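Local coordinates for SAM-dependent methyltransferase (Geobacter sulfurreducens, PDB 5BP7), which probably transfers methyl groups from S-adenosyl-L-methionine to a substrate, and binds the by-product S-adenosyl-L-homocysteine, at residues A[57-66]-A[121-132]; A[42-51]-A[206-214]. All blocks are in the same frame, centred on the assembly; numbering follows the deposited sequence.

In the fold
From the N terminus, the chain passes the ligand-binding residues His-40 and Asn-41 and enters 42-51, whose helix is followed, after a loop and turn, by strand 62-66. Interaction 1 closes first: after an excursion of 54 residues through strands 84-89 and 111-115 and the helices between them, segment 121-132 returns and lays its strand beside 62-66 in the middle of the sheet. Interaction 2 closes much later, when 206-214, where strand 202-209 gives way to helix 212-232, packs against helix 45-54 and the residues just before it. Interaction 1 is therefore nested inside the loop closed by interaction 2. Their centres lie about 20 Å apart; one joins central strands, the other ties helix 45-54 to the outermost strand, 202-209.

Interaction 1: A[57-66]-A[121-132]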
ATOM      1  N   LEU A  57      14.944  -0.287  12.989  1.00 40.30           N
ATOM      2  CA  LEU A  57      14.433   0.948  13.504  1.00 42.87           C
ATOM      3  C   LEU A  57      14.607   1.088  15.017  1.00 44.38           C
ATOM      4  O   LEU A  57      14.149   0.262  15.793  1.00 43.78           O
ATOM      5  CB  LEU A  57      12.952   1.047  13.275  1.00 42.32           C
ATOM      6  CG  LEU A  57      12.356   0.879  11.878  1.00 41.98           C
ATOM      7  CD1 LEU A  57      10.907   0.451  11.949  1.00 40.96           C
ATOM      8  CD2 LEU A  57      12.512   2.164  11.079  1.00 43.08           C
ATOM      9  N   GLU A  58      15.247   2.174  15.421  1.00 46.69           N
ATOM     10  CA  GLU A  58      15.434   2.462  16.828  1.00 48.18           C
ATOM     11  C   GLU A  58      14.139   3.033  17.429  1.00 47.77           C
ATOM     12  O   GLU A  58      13.353   3.648  16.713  1.00 46.42           O
ATOM     13  CB  GLU A  58      16.634   3.377  16.958  1.00 51.13           C
ATOM     14  CG  GLU A  58      17.929   2.619  16.603  1.00 52.35           C
ATOM     15  CD  GLU A  58      19.095   3.529  16.252  1.00 56.24           C
ATOM     16  OE1 GLU A  58      19.084   4.693  16.697  1.00 60.87           O
ATOM     17  OE2 GLU A  58      20.050   3.099  15.552  1.00 59.00           O
ATOM     18  N   PRO A  59      13.904   2.807  18.738  1.00 39.93           N
ATOM     19  CA  PRO A  59      12.729   3.411  19.367  1.00 38.79           C
ATOM     20  C   PRO A  59      12.712   4.930  19.230  1.00 38.21           C
ATOM     21  O   PRO A  59      13.755   5.580  19.265  1.00 38.12           O
ATOM     22  CB  PRO A  59      12.856   3.014  20.843  1.00 40.84           C
ATOM     23  CG  PRO A  59      13.779   1.850  20.867  1.00 42.07           C
ATOM     24  CD  PRO A  59      14.719   2.040  19.714  1.00 41.45           C
ATOM     25  N   GLY A  60      11.528   5.467  18.991  1.00 37.03           N
ATOM     26  CA  GLY A  60      11.353   6.891  18.828  1.00 37.21           C
ATOM     27  C   GLY A  60      11.591   7.393  17.405  1.00 36.20           C
ATOM     28  O   GLY A  60      11.443   8.562  17.164  1.00 35.95           O
ATOM     29  N   THR A  61      11.965   6.527  16.462  1.00 35.55           N
ATOM     30  CA  THR A  61      12.129   6.924  15.049  1.00 34.89           C
ATOM     31  C   THR A  61      10.752   7.371  14.577  1.00 33.83           C
ATOM     32  O   THR A  61       9.772   6.716  14.873  1.00 32.50           O
ATOM     33  CB  THR A  61      12.588   5.738  14.165  1.00 34.61           C
ATOM     34  OG1 THR A  61      13.900   5.335  14.544  1.00 36.26           O
ATOM     35  CG2 THR A  61      12.577   6.092  12.696  1.00 34.04           C
ATOM     36  N   ARG A  62      10.713   8.474  13.848  1.00 33.14           N
ATOM     37  CA  ARG A  62       9.470   8.998  13.325  1.00 33.07           C
ATOM     38  C   ARG A  62       9.205   8.405  11.927  1.00 32.25           C
ATOM     39  O   ARG A  62      10.071   8.468  11.036  1.00 31.68           O
ATOM     40  CB  ARG A  62       9.511  10.541  13.259  1.00 34.39           C
ATOM     41  CG  ARG A  62       8.283  11.132  12.581  1.00 34.49           C
ATOM     42  CD  ARG A  62       8.151  12.634  12.654  1.00 36.15           C
ATOM     43  NE  ARG A  62       7.310  13.179  11.591  1.00 36.37           N
ATOM     44  CZ  ARG A  62       5.973  13.169  11.560  1.00 36.66           C
ATOM     45  NH1 ARG A  62       5.226  12.613  12.530  1.00 36.23           N
ATOM     46  NH2 ARG A  62       5.362  13.728  10.524  1.00 37.58           N
ATOM     47  N   VAL A  63       7.997   7.891  11.733  1.00 30.95           N
ATOM     48  CA  VAL A  63       7.568   7.363  10.444  1.00 30.87           C
ATOM     49  C   VAL A  63       6.390   8.180   9.878  1.00 30.62           C
ATOM     50  O   VAL A  63       5.350   8.305  10.529  1.00 30.58           O
ATOM     51  CB  VAL A  63       7.118   5.869  10.561  1.00 31.25           C
ATOM     52  CG1 VAL A  63       6.691   5.314   9.196  1.00 30.70           C
ATOM     53  CG2 VAL A  63       8.220   5.005  11.144  1.00 31.37           C
ATOM     54  N   LEU A  64       6.558   8.746   8.687  1.00 30.50           N
ATOM     55  CA  LEU A  64       5.466   9.369   7.943  1.00 30.73           C
ATOM     56  C   LEU A  64       5.000   8.382   6.894  1.00 30.56           C
ATOM     57  O   LEU A  64       5.815   7.872   6.098  1.00 30.58           O
ATOM     58  CB  LEU A  64       5.905  10.674   7.238  1.00 31.91           C
ATOM     59  CG  LEU A  64       4.877  11.354   6.305  1.00 32.47           C
ATOM     60  CD1 LEU A  64       3.719  11.889   7.103  1.00 32.77           C
ATOM     61  CD2 LEU A  64       5.514  12.489   5.513  1.00 34.43           C
ATOM     62  N   ASP A  65       3.697   8.145   6.857  1.00 30.97           N
ATOM     63  CA  ASP A  65       3.099   7.182   5.922  1.00 31.41           C
ATOM     64  C   ASP A  65       1.989   7.857   5.122  1.00 31.15           C
ATOM     65  O   ASP A  65       0.959   8.210   5.671  1.00 31.17           O
ATOM     66  CB  ASP A  65       2.563   5.967   6.697  1.00 32.15           C
ATOM     67  CG  ASP A  65       2.170   4.793   5.790  1.00 34.08           C
ATOM     68  OD1 ASP A  65       2.578   4.751   4.590  1.00 36.25           O
ATOM     69  OD2 ASP A  65       1.450   3.875   6.277  1.00 35.72           O
ATOM     70  N   LEU A  66       2.223   8.065   3.826  1.00 30.95           N
ATOM     71  CA  LEU A  66       1.229   8.660   2.937  1.00 31.36           C
ATOM     72  C   LEU A  66       0.414   7.574   2.252  1.00 31.34           C
ATOM     73  O   LEU A  66       0.974   6.681   1.585  1.00 31.55           O
ATOM     74  CB  LEU A  66       1.895   9.536   1.879  1.00 32.25           C
ATOM     75  CG  LEU A  66       2.800  10.671   2.374  1.00 32.52           C
ATOM     76  CD1 LEU A  66       3.176  11.560   1.209  1.00 34.25           C
ATOM     77  CD2 LEU A  66       2.136  11.498   3.461  1.00 32.64           C
ATOM     78  N   TYR A 121       1.748  16.565   0.225  1.00 35.24           N
ATOM     79  CA  TYR A 121       1.919  16.639   1.655  1.00 37.11           C
ATOM     80  C   TYR A 121       3.408  16.608   1.968  1.00 36.42           C
ATOM     81  O   TYR A 121       4.088  15.643   1.657  1.00 35.30           O
ATOM     82  CB  TYR A 121       1.194  15.492   2.380  1.00 38.49           C
ATOM     83  CG  TYR A 121       1.138  15.662   3.895  1.00 41.34           C
ATOM     84  CD1 TYR A 121       2.209  15.249   4.713  1.00 41.56           C
ATOM     85  CD2 TYR A 121       0.001  16.216   4.523  1.00 44.07           C
ATOM     86  CE1 TYR A 121       2.160  15.408   6.097  1.00 43.94           C
ATOM     87  CE2 TYR A 121      -0.068  16.367   5.918  1.00 45.84           C
ATOM     88  CZ  TYR A 121       1.020  15.975   6.698  1.00 46.06           C
ATOM     89  OH  TYR A 121       0.950  16.107   8.075  1.00 49.58           O
ATOM     90  N   VAL A 122       3.878  17.651   2.635  1.00 36.58           N
ATOM     91  CA  VAL A 122       5.232  17.723   3.160  1.00 36.69           C
ATOM     92  C   VAL A 122       5.145  18.000   4.674  1.00 37.09           C
ATOM     93  O   VAL A 122       4.485  18.932   5.101  1.00 36.39           O
ATOM     94  CB  VAL A 122       6.038  18.849   2.503  1.00 37.96           C
ATOM     95  CG1 VAL A 122       7.458  18.914   3.076  1.00 37.80           C
ATOM     96  CG2 VAL A 122       6.078  18.638   1.011  1.00 37.92           C
ATOM     97  N   SER A 123       5.803  17.165   5.472  1.00 37.05           N
ATOM     98  CA  SER A 123       5.796  17.333   6.914  1.00 38.56           C
ATOM     99  C   SER A 123       6.887  18.336   7.290  1.00 39.52           C
ATOM    100  O   SER A 123       8.010  18.248   6.813  1.00 37.90           O
ATOM    101  CB  SER A 123       6.051  16.000   7.594  1.00 38.23           C
ATOM    102  OG  SER A 123       5.818  16.126   8.975  1.00 39.60           O
ATOM    103  N   ASP A 124       6.558  19.292   8.143  1.00 40.74           N
ATOM    104  CA  ASP A 124       7.595  20.138   8.777  1.00 43.05           C
ATOM    105  C   ASP A 124       8.429  19.308   9.772  1.00 41.17           C
ATOM    106  O   ASP A 124       9.591  19.584   9.997  1.00 39.65           O
ATOM    107  CB  ASP A 124       6.969  21.362   9.463  1.00 46.17           C
ATOM    108  CG  ASP A 124       6.277  22.302   8.467  1.00 48.71           C
ATOM    109  OD1 ASP A 124       6.840  22.563   7.397  1.00 48.85           O
ATOM    110  OD2 ASP A 124       5.146  22.759   8.753  1.00 54.10           O
ATOM    111  N   ASP A 125       7.769  18.350  10.409  1.00 39.31           N
ATOM    112  CA  ASP A 125       8.397  17.378  11.266  1.00 39.35           C
ATOM    113  C   ASP A 125       9.021  16.275  10.400  1.00 37.58           C
ATOM    114  O   ASP A 125       8.341  15.357  10.003  1.00 36.28           O
ATOM    115  CB  ASP A 125       7.293  16.841  12.205  1.00 39.59           C
ATOM    116  CG  ASP A 125       7.821  15.930  13.263  1.00 40.68           C
ATOM    117  OD1 ASP A 125       9.069  15.740  13.372  1.00 40.69           O
ATOM    118  OD2 ASP A 125       6.954  15.371  13.971  1.00 40.76           O
ATOM    119  N   LYS A 126      10.330  16.358  10.147  1.00 36.55           N
ATOM    120  CA  LYS A 126      10.983  15.427   9.237  1.00 35.92           C
ATOM    121  C   LYS A 126      11.024  14.006   9.827  1.00 34.52           C
ATOM    122  O   LYS A 126      11.211  13.803  11.033  1.00 35.06           O
ATOM    123  CB  LYS A 126      12.420  15.874   8.875  1.00 37.39           C
ATOM    124  CG  LYS A 126      12.597  17.277   8.296  1.00 38.62           C
ATOM    125  CD  LYS A 126      11.846  17.463   7.008  1.00 39.35           C
ATOM    126  CE  LYS A 126      11.846  18.919   6.515  1.00 41.62           C
ATOM    127  NZ  LYS A 126      10.617  19.161   5.678  1.00 41.36           N
ATOM    128  N   ALA A 127      10.926  13.031   8.945  1.00 33.28           N
ATOM    129  CA  ALA A 127      10.794  11.634   9.348  1.00 32.78           C
ATOM    130  C   ALA A 127      12.052  10.833   9.027  1.00 32.72           C
ATOM    131  O   ALA A 127      12.664  11.035   7.983  1.00 33.16           O
ATOM    132  CB  ALA A 127       9.596  11.020   8.659  1.00 31.69           C
ATOM    133  N   GLY A 128      12.425   9.938   9.938  1.00 32.45           N
ATOM    134  CA  GLY A 128      13.473   8.944   9.693  1.00 32.57           C
ATOM    135  C   GLY A 128      13.068   7.874   8.676  1.00 31.42           C
ATOM    136  O   GLY A 128      13.921   7.312   8.002  1.00 30.69           O
ATOM    137  N   VAL A 129      11.763   7.631   8.553  1.00 30.63           N
ATOM    138  CA  VAL A 129      11.205   6.838   7.465  1.00 30.15           C
ATOM    139  C   VAL A 129      10.044   7.603   6.831  1.00 30.62           C
ATOM    140  O   VAL A 129       9.109   7.991   7.545  1.00 32.28           O
ATOM    141  CB  VAL A 129      10.698   5.482   7.973  1.00 29.73           C
ATOM    142  CG1 VAL A 129      10.073   4.685   6.851  1.00 29.06           C
ATOM    143  CG2 VAL A 129      11.840   4.699   8.600  1.00 30.24           C
ATOM    144  N   ALA A 130      10.122   7.858   5.520  1.00 30.07           N
ATOM    145  CA  ALA A 130       9.058   8.521   4.778  1.00 30.32           C
ATOM    146  C   ALA A 130       8.535   7.530   3.753  1.00 30.67           C
ATOM    147  O   ALA A 130       9.265   7.145   2.816  1.00 31.54           O
ATOM    148  CB  ALA A 130       9.575   9.759   4.083  1.00 31.01           C
ATOM    149  N   ALA A 131       7.269   7.149   3.894  1.00 30.06           N
ATOM    150  CA  ALA A 131       6.717   6.012   3.190  1.00 29.93           C
ATOM    151  C   ALA A 131       5.494   6.310   2.332  1.00 30.05           C
ATOM    152  O   ALA A 131       4.632   7.074   2.713  1.00 30.34           O
ATOM    153  CB  ALA A 131       6.366   4.940   4.187  1.00 30.24           C
ATOM    154  N   CYS A 132       5.430   5.663   1.170  1.00 30.52           N
ATOM    155  CA  CYS A 132       4.202   5.579   0.374  1.00 30.69           C
ATOM    156  C   CYS A 132       4.127   4.167  -0.192  1.00 30.65           C
ATOM    157  O   CYS A 132       4.793   3.827  -1.197  1.00 30.30           O
ATOM    158  CB  CYS A 132       4.182   6.617  -0.734  1.00 31.47           C
ATOM    159  SG  CYS A 132       2.675   6.531  -1.734  1.00 33.62           S
TER
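With CG anti to the backbone N (chi1 174°) and the chain extended as far as NE, Arg-62 reaches along the 121-132 segment to Asp-125 and Ser-123, while chi1 of Asp-125 (-174°) turns its carboxylate back over the arginine. The two flat groups stack with their planes 12° apart. Asp-125 OD2 sits over one face of the guanidinium, 3.3 Å from Arg-62 NE, in a salt bridge made by charge alone, since no N-H points at it. The directed bond goes to the backbone instead: Arg-62 NE donates to Asp-125 O at 2.9 Å, from above the carbonyl plane, and Ser-123 OG donates to that oxygen from the opposite face. Arg-62 NH2 adds a weak bond to Ser-123 OG, and NH1 is taken by Thr-86.

Beyond the arginine the backbones run parallel as neighbouring central strands of the Rossmann-like methyltransferase sheet; the side chain of Asp-65, near the C-terminal end of its strand, comes within about 5 Å of the bound S-adenosyl-L-homocysteine. The ladder runs from Val-129 N to Arg-62 O, Leu-64 N to Val-129 O, Ala-131 N to Leu-64 O (2.7 Å) and Leu-66 N to Ala-131 O. Val-63 and Val-129 lie side by side on the face that bears Asp-65 and Ala-131, and the side chain of Leu-57 crosses that of Val-129 at about a right angle, CD2 lying 3.6 Å from Val-129 CG2. On the other face, Leu-64 rests its CB against Ala-127 CB (4.0 Å), and its CD1 approaches Tyr-121 CE1. Leu-66 CD2 touches the neighbouring ring atom, Tyr-121 CD1, at 4.0 Å.

Interaction 2: A[42-51]-A[206-214]; sequences PITPEKLTTL and EMVLADQDG
Val-208 is the main bump of this contact, filling the groove between Lys-47 and Leu-51 with its two methyls. CG1 presses on the aliphatic part of Lys-47, where CD lies only 3.5 Å away, tighter than usual for two carbons. CG2 fits against Leu-51, 3.8 Å from CD1, with Thr-50 CG2 at the margin. Lys-47 then bends round the valine, with turns at chi2 (-94°) and chi4 (82°), and drops its ammonium onto Leu-209 O, 2.8 Å from NZ and in the carbonyl plane. A water accepts from NZ and gives a weak bond to Asp-211 OD1.

At the other end, Ala-210 CB fills the dip between Pro-42 O, 3.1 Å away, and Ile-43 CG2. Gly-214, lacking a side chain, lets the chain of Pro-42 and Ile-43 come close: CA of Ile-43 is 4.5 Å from its CA, and Thr-44 CG2 rests on it. Trp-263 and Trp-215 border Pro-42. Thr-44 OG1 accepts from Lys-47 N, and Asp-211 OD1 from Gly-214 N, each an N-cap. Helix 45-51 running antiparallel over edge strand 206-209, with the helix starts meeting beyond it, is a helix-on-sheet layer of the Rossmann-like methyltransferase fold.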
ATOM      1  N   PRO A  42      -0.765  -6.593  -1.394  1.00 36.98           N
ATOM      2  CA  PRO A  42      -0.500  -8.019  -1.469  1.00 38.03           C
ATOM      3  C   PRO A  42       0.692  -8.488  -0.649  1.00 38.00           C
ATOM      4  O   PRO A  42       1.435  -9.330  -1.109  1.00 41.20           O
ATOM      5  CB  PRO A  42      -0.289  -8.260  -2.978  1.00 38.73           C
ATOM      6  CG  PRO A  42       0.261  -6.984  -3.482  1.00 39.19           C
ATOM      7  CD  PRO A  42      -0.309  -5.889  -2.611  1.00 38.34           C
ATOM      8  N   ILE A  43       0.857  -8.005   0.561  1.00 37.32           N
ATOM      9  CA  ILE A  43       1.818  -8.609   1.466  1.00 37.82           C
ATOM     10  C   ILE A  43       1.151  -9.088   2.735  1.00 36.36           C
ATOM     11  O   ILE A  43       0.212  -8.481   3.227  1.00 36.01           O
ATOM     12  CB  ILE A  43       2.985  -7.691   1.816  1.00 38.55           C
ATOM     13  CG1 ILE A  43       2.488  -6.342   2.277  1.00 39.13           C
ATOM     14  CG2 ILE A  43       3.913  -7.548   0.614  1.00 39.91           C
ATOM     15  CD1 ILE A  43       3.507  -5.681   3.165  1.00 39.88           C
ATOM     16  N   THR A  44       1.671 -10.194   3.243  1.00 35.89           N
ATOM     17  CA  THR A  44       1.142 -10.841   4.433  1.00 35.42           C
ATOM     18  C   THR A  44       1.539 -10.073   5.686  1.00 34.61           C
ATOM     19  O   THR A  44       2.476  -9.247   5.648  1.00 34.34           O
ATOM     20  CB  THR A  44       1.664 -12.284   4.556  1.00 35.93           C
ATOM     21  OG1 THR A  44       3.094 -12.282   4.605  1.00 35.26           O
ATOM     22  CG2 THR A  44       1.205 -13.137   3.375  1.00 36.63           C
ATOM     23  N   PRO A  45       0.834 -10.333   6.806  1.00 34.14           N
ATOM     24  CA  PRO A  45       1.271  -9.795   8.096  1.00 33.50           C
ATOM     25  C   PRO A  45       2.688 -10.221   8.470  1.00 33.21           C
ATOM     26  O   PRO A  45       3.441  -9.400   9.006  1.00 33.07           O
ATOM     27  CB  PRO A  45       0.261 -10.383   9.089  1.00 34.78           C
ATOM     28  CG  PRO A  45      -0.976 -10.635   8.265  1.00 35.20           C
ATOM     29  CD  PRO A  45      -0.450 -11.060   6.924  1.00 35.01           C
ATOM     30  N   GLU A  46       3.054 -11.466   8.176  1.00 32.94           N
ATOM     31  CA  GLU A  46       4.409 -11.946   8.454  1.00 33.01           C
ATOM     32  C   GLU A  46       5.432 -11.127   7.657  1.00 32.30           C
ATOM     33  O   GLU A  46       6.492 -10.759   8.178  1.00 31.58           O
ATOM     34  CB  GLU A  46       4.549 -13.458   8.184  1.00 33.82           C
ATOM     35  N   LYS A  47       5.110 -10.819   6.403  1.00 32.56           N
ATOM     36  CA  LYS A  47       5.987  -9.964   5.566  1.00 32.86           C
ATOM     37  C   LYS A  47       6.095  -8.544   6.074  1.00 32.54           C
ATOM     38  O   LYS A  47       7.162  -7.943   6.011  1.00 32.49           O
ATOM     39  CB  LYS A  47       5.529  -9.915   4.106  1.00 33.47           C
ATOM     40  CG  LYS A  47       5.817 -11.162   3.335  1.00 34.32           C
ATOM     41  CD  LYS A  47       7.137 -11.050   2.609  1.00 34.88           C
ATOM     42  CE  LYS A  47       7.446 -12.336   1.863  1.00 35.76           C
ATOM     43  NZ  LYS A  47       6.764 -12.437   0.548  1.00 36.45           N
ATOM     44  N   LEU A  48       4.991  -7.996   6.559  1.00 32.92           N
ATOM     45  CA  LEU A  48       5.008  -6.650   7.130  1.00 32.72           C
ATOM     46  C   LEU A  48       5.901  -6.558   8.372  1.00 32.78           C
ATOM     47  O   LEU A  48       6.630  -5.582   8.550  1.00 32.65           O
ATOM     48  CB  LEU A  48       3.584  -6.198   7.449  1.00 33.60           C
ATOM     49  CG  LEU A  48       3.367  -4.716   7.729  1.00 34.24           C
ATOM     50  CD1 LEU A  48       3.752  -3.853   6.533  1.00 34.29           C
ATOM     51  CD2 LEU A  48       1.904  -4.454   8.094  1.00 34.70           C
ATOM     52  N   THR A  49       5.835  -7.590   9.217  1.00 32.42           N
ATOM     53  CA  THR A  49       6.739  -7.767  10.345  1.00 32.30           C
ATOM     54  C   THR A  49       8.199  -7.886   9.923  1.00 31.86           C
ATOM     55  O   THR A  49       9.076  -7.263  10.503  1.00 32.11           O
ATOM     56  CB  THR A  49       6.367  -9.035  11.138  1.00 33.16           C
ATOM     57  OG1 THR A  49       5.030  -8.902  11.623  1.00 33.81           O
ATOM     58  CG2 THR A  49       7.312  -9.280  12.348  1.00 33.83           C
ATOM     59  N   THR A  50       8.455  -8.716   8.939  1.00 31.21           N
ATOM     60  CA  THR A  50       9.790  -8.872   8.375  1.00 31.51           C
ATOM     61  C   THR A  50      10.345  -7.515   7.927  1.00 31.22           C
ATOM     62  O   THR A  50      11.501  -7.190   8.197  1.00 32.17           O
ATOM     63  CB  THR A  50       9.757  -9.882   7.194  1.00 31.78           C
ATOM     64  OG1 THR A  50       9.515 -11.196   7.702  1.00 32.25           O
ATOM     65  CG2 THR A  50      11.051  -9.914   6.421  1.00 32.45           C
ATOM     66  N   LEU A  51       9.521  -6.748   7.230  1.00 30.63           N
ATOM     67  CA  LEU A  51       9.919  -5.435   6.740  1.00 30.68           C
ATOM     68  C   LEU A  51      10.334  -4.520   7.883  1.00 30.96           C
ATOM     69  O   LEU A  51      11.415  -3.927   7.842  1.00 30.63           O
ATOM     70  CB  LEU A  51       8.803  -4.785   5.918  1.00 30.38           C
ATOM     71  CG  LEU A  51       9.069  -3.365   5.405  1.00 30.91           C
ATOM     72  CD1 LEU A  51      10.355  -3.252   4.582  1.00 31.54           C
ATOM     73  CD2 LEU A  51       7.871  -2.926   4.586  1.00 31.02           C
ATOM     74  N   GLU A 206      17.184  -1.899   1.045  1.00 30.24           N
ATOM     75  CA  GLU A 206      16.453  -3.095   1.492  1.00 30.12           C
ATOM     76  C   GLU A 206      15.222  -3.299   0.613  1.00 30.49           C
ATOM     77  O   GLU A 206      14.820  -2.397  -0.123  1.00 29.80           O
ATOM     78  CB  GLU A 206      16.046  -3.002   2.973  1.00 30.17           C
ATOM     79  CG  GLU A 206      16.841  -3.897   3.925  1.00 30.53           C
ATOM     80  CD  GLU A 206      16.466  -5.380   3.835  1.00 31.08           C
ATOM     81  OE1 GLU A 206      15.675  -5.791   2.943  1.00 31.21           O
ATOM     82  OE2 GLU A 206      16.966  -6.165   4.675  1.00 31.75           O
HETATM   83  N   MSE A 207      14.657  -4.506   0.665  1.00 31.50           N
HETATM   84  CA  MSE A 207      13.437  -4.811  -0.082  1.00 32.27           C
HETATM   85  C   MSE A 207      12.748  -6.046   0.424  1.00 31.73           C
HETATM   86  O   MSE A 207      13.377  -7.033   0.810  1.00 31.18           O
HETATM   87  CB  MSE A 207      13.612  -4.918  -1.614  1.00 33.88           C
HETATM   88  CG  MSE A 207      14.466  -6.062  -2.086  1.00 35.45           C
HETATM   89 SE   MSE A 207      14.587  -6.093  -4.068  1.00 38.56          SE
HETATM   90  CE  MSE A 207      15.434  -7.853  -4.225  1.00 38.91           C
ATOM     91  N   VAL A 208      11.429  -5.964   0.453  1.00 31.56           N
ATOM     92  CA  VAL A 208      10.577  -7.108   0.772  1.00 32.34           C
ATOM     93  C   VAL A 208       9.558  -7.202  -0.350  1.00 31.93           C
ATOM     94  O   VAL A 208       8.828  -6.251  -0.601  1.00 32.43           O
ATOM     95  CB  VAL A 208       9.887  -6.946   2.144  1.00 32.51           C
ATOM     96  CG1 VAL A 208       9.042  -8.145   2.474  1.00 32.75           C
ATOM     97  CG2 VAL A 208      10.926  -6.794   3.252  1.00 33.30           C
ATOM     98  N   LEU A 209       9.551  -8.326  -1.045  1.00 31.98           N
ATOM     99  CA  LEU A 209       8.683  -8.537  -2.205  1.00 32.36           C
ATOM    100  C   LEU A 209       7.562  -9.483  -1.849  1.00 32.30           C
ATOM    101  O   LEU A 209       7.764 -10.463  -1.122  1.00 33.18           O
ATOM    102  CB  LEU A 209       9.468  -9.102  -3.385  1.00 32.56           C
ATOM    103  CG  LEU A 209      10.711  -8.304  -3.760  1.00 33.67           C
ATOM    104  CD1 LEU A 209      11.375  -8.931  -4.986  1.00 35.12           C
ATOM    105  CD2 LEU A 209      10.416  -6.843  -4.010  1.00 33.43           C
ATOM    106  N   ALA A 210       6.385  -9.196  -2.381  1.00 31.75           N
ATOM    107  CA  ALA A 210       5.246 -10.094  -2.242  1.00 32.59           C
ATOM    108  C   ALA A 210       5.539 -11.412  -2.910  1.00 33.33           C
ATOM    109  O   ALA A 210       6.309 -11.493  -3.868  1.00 33.28           O
ATOM    110  CB  ALA A 210       4.017  -9.482  -2.888  1.00 32.94           C
ATOM    111  N   ASP A 211       4.892 -12.451  -2.434  1.00 34.57           N
ATOM    112  CA  ASP A 211       4.791 -13.672  -3.247  1.00 35.79           C
ATOM    113  C   ASP A 211       3.331 -13.883  -3.621  1.00 34.19           C
ATOM    114  O   ASP A 211       2.458 -13.105  -3.237  1.00 32.98           O
ATOM    115  CB  ASP A 211       5.435 -14.890  -2.542  1.00 38.01           C
ATOM    116  CG  ASP A 211       4.715 -15.301  -1.275  1.00 39.80           C
ATOM    117  OD1 ASP A 211       3.596 -14.811  -0.986  1.00 40.49           O
ATOM    118  OD2 ASP A 211       5.288 -16.141  -0.545  1.00 44.83           O
ATOM    119  N   GLN A 212       3.053 -14.953  -4.337  1.00 34.01           N
ATOM    120  CA  GLN A 212       1.681 -15.206  -4.782  1.00 34.19           C
ATOM    121  C   GLN A 212       0.693 -15.419  -3.635  1.00 33.57           C
ATOM    122  O   GLN A 212      -0.482 -15.086  -3.771  1.00 33.70           O
ATOM    123  CB  GLN A 212       1.663 -16.358  -5.775  1.00 34.99           C
ATOM    124  CG  GLN A 212       2.407 -16.005  -7.065  1.00 35.85           C
ATOM    125  CD  GLN A 212       2.544 -17.181  -8.012  1.00 36.13           C
ATOM    126  OE1 GLN A 212       2.882 -18.270  -7.584  1.00 36.95           O
ATOM    127  NE2 GLN A 212       2.236 -16.972  -9.296  1.00 36.57           N
ATOM    128  N   ASP A 213       1.162 -15.979  -2.520  1.00 33.70           N
ATOM    129  CA  ASP A 213       0.339 -16.150  -1.309  1.00 34.46           C
ATOM    130  C   ASP A 213      -0.112 -14.810  -0.716  1.00 33.95           C
ATOM    131  O   ASP A 213      -1.235 -14.700  -0.206  1.00 33.66           O
ATOM    132  CB  ASP A 213       1.085 -16.938  -0.226  1.00 35.65           C
ATOM    133  CG  ASP A 213       1.255 -18.428  -0.571  1.00 37.71           C
ATOM    134  OD1 ASP A 213       0.377 -19.038  -1.249  1.00 38.12           O
ATOM    135  OD2 ASP A 213       2.282 -19.003  -0.132  1.00 38.85           O
ATOM    136  N   GLY A 214       0.751 -13.800  -0.812  1.00 33.01           N
ATOM    137  CA  GLY A 214       0.390 -12.453  -0.404  1.00 32.58           C
ATOM    138  C   GLY A 214      -0.678 -11.821  -1.297  1.00 32.19           C
ATOM    139  O   GLY A 214      -1.611 -11.181  -0.815  1.00 32.19           O
TER
HETATM  140  O   HOH W   1       3.635 -11.847   0.638  1.00 22.72           O